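Long-range contact in AAR187Cp (Eremothecium gossypii, PDB 3ZIL), which probably regulates sister-chromatid cohesion through cohesin, as the Wpl1 member of the Wap1 family, represented by its helical Wap1 domain: residues L113-D118 against T145-Y150. Numbering follows the deposited sequence.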
# COMPACT_ATOMS: atom_id res chain seq x y z
N LEU A 113 0.62 -8.63 12.07
CA LEU A 113 1.34 -8.84 10.77
C LEU A 113 1.24 -10.30 10.34
O LEU A 113 0.84 -10.59 9.22
CB LEU A 113 2.82 -8.34 10.81
CG LEU A 113 3.83 -8.81 9.73
CD1 LEU A 113 3.33 -8.49 8.31
CD2 LEU A 113 5.25 -8.25 9.93
N PRO A 114 1.51 -11.25 11.26
CA PRO A 114 1.29 -12.66 10.87
C PRO A 114 -0.08 -12.97 10.41
O PRO A 114 -0.25 -13.69 9.39
CB PRO A 114 1.57 -13.44 12.19
CG PRO A 114 2.65 -12.66 12.80
CD PRO A 114 2.22 -11.19 12.56
N LEU A 115 -1.09 -12.55 11.16
CA LEU A 115 -2.43 -12.79 10.69
C LEU A 115 -2.67 -12.11 9.33
O LEU A 115 -3.28 -12.71 8.40
CB LEU A 115 -3.43 -12.21 11.66
CG LEU A 115 -3.70 -12.89 13.01
CD1 LEU A 115 -4.74 -12.01 13.74
CD2 LEU A 115 -4.12 -14.28 12.66
N ALA A 116 -2.23 -10.87 9.19
CA ALA A 116 -2.48 -10.12 7.89
C ALA A 116 -1.98 -10.79 6.61
O ALA A 116 -2.50 -10.50 5.49
CB ALA A 116 -1.90 -8.72 7.95
N THR A 117 -0.94 -11.62 6.76
CA THR A 117 -0.17 -12.23 5.67
C THR A 117 -0.32 -13.76 5.57
O THR A 117 0.39 -14.40 4.83
CB THR A 117 1.33 -11.82 5.75
OG1 THR A 117 1.83 -12.10 7.04
CG2 THR A 117 1.50 -10.32 5.50
N ASP A 118 -1.30 -14.33 6.28
CA ASP A 118 -1.56 -15.74 6.16
C ASP A 118 -3.02 -15.98 5.67
O ASP A 118 -3.97 -15.90 6.47
CB ASP A 118 -1.32 -16.38 7.53
CG ASP A 118 -1.55 -17.87 7.52
OD1 ASP A 118 -1.82 -18.52 6.44
OD2 ASP A 118 -1.59 -18.38 8.61
N THR A 145 -14.60 -12.72 6.87
CA THR A 145 -14.73 -14.06 7.43
C THR A 145 -13.39 -14.80 7.58
O THR A 145 -13.35 -15.99 7.81
CB THR A 145 -15.83 -14.84 6.72
OG1 THR A 145 -15.53 -14.95 5.33
CG2 THR A 145 -17.15 -14.07 6.91
N ASN A 146 -12.29 -14.06 7.53
CA ASN A 146 -11.04 -14.65 7.74
C ASN A 146 -10.14 -13.56 8.32
O ASN A 146 -10.45 -12.33 8.19
CB ASN A 146 -10.49 -15.22 6.39
CG ASN A 146 -10.27 -14.10 5.35
OD1 ASN A 146 -9.32 -13.37 5.43
ND2 ASN A 146 -11.17 -13.97 4.41
N THR A 147 -9.07 -14.00 8.96
CA THR A 147 -8.20 -13.12 9.67
C THR A 147 -7.23 -12.40 8.73
O THR A 147 -6.74 -11.34 9.06
CB THR A 147 -7.39 -13.93 10.70
OG1 THR A 147 -7.06 -15.18 10.11
CG2 THR A 147 -8.20 -14.18 11.92
N CYS A 148 -6.94 -12.94 7.57
CA CYS A 148 -6.04 -12.20 6.65
C CYS A 148 -6.67 -10.84 6.37
O CYS A 148 -6.10 -9.78 6.66
CB CYS A 148 -5.80 -13.00 5.34
SG CYS A 148 -5.01 -11.97 4.02
N GLU A 149 -7.90 -10.85 5.89
CA GLU A 149 -8.60 -9.60 5.57
C GLU A 149 -8.99 -8.81 6.83
O GLU A 149 -8.93 -7.60 6.80
CB GLU A 149 -9.92 -9.88 4.77
CG GLU A 149 -9.65 -10.62 3.47
CD GLU A 149 -10.90 -10.80 2.73
OE1 GLU A 149 -11.37 -9.85 2.13
OE2 GLU A 149 -11.49 -11.84 2.86
N TYR A 150 -9.48 -9.46 7.90
CA TYR A 150 -9.83 -8.69 9.07
C TYR A 150 -8.56 -7.98 9.70
O TYR A 150 -8.65 -6.90 10.18
CB TYR A 150 -10.63 -9.52 10.10
CG TYR A 150 -11.84 -8.74 10.64
CD1 TYR A 150 -11.76 -7.35 10.84
CD2 TYR A 150 -13.07 -9.38 10.92
CE1 TYR A 150 -12.85 -6.60 11.29
CE2 TYR A 150 -14.16 -8.64 11.40
CZ TYR A 150 -14.04 -7.25 11.57
OH TYR A 150 -15.08 -6.50 12.01
O HOH W 1 -4.50 -15.15 9.19
O HOH W 2 -7.05 -15.86 6.58
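L115 and T147 make the aliphatic part of this contact: methyl CD2 of L115 lies 3.8 Å from CB of T147 and also brushes OG1 and CG2, the two side chains meeting at a slant. Beside them the backbones come close, A116 CA standing 4.3 Å from C148 CA; the A116 methyl points away from the other helix, which lets the main chains approach. Here C148 CA gives a CA-H...O contact to L115 O at 3.3 Å (155° at the hydrogen). With SG anti to the backbone N (chi1 167°), C148 carries its sulfur to 3.3 Å from A116 O, while its CB packs against D118 O. Two waters add polar links between the backbones and T147. One donates to both L115 O and D118 O and accepts from T147 OG1; the amide of C148, in the first turn of helix 147-158, finds an acceptor in the other, which in turn donates to D118 O. Both helix ends also carry side-chain bonds of their own. T117 OG1 donates to L113 O (2.8 Å) from above the carbonyl plane, and N146 is the N-cap, its OD1 receiving E149 N in a nearly straight bond (177°) while ND2 returns one to the anti lone pair of E149 OE2. The contact thus joins the C-terminal end of helix 108-116 to the N-terminal end of helix 147-158 within the all-helical Wap1 domain. D118 spreads its carboxylate between V120 N and K81 NZ, the latter a salt bridge; K81, on helix 81-93, also touches L115 and T147. On helix 168-178, L175 packs against C148 and A171 against T117.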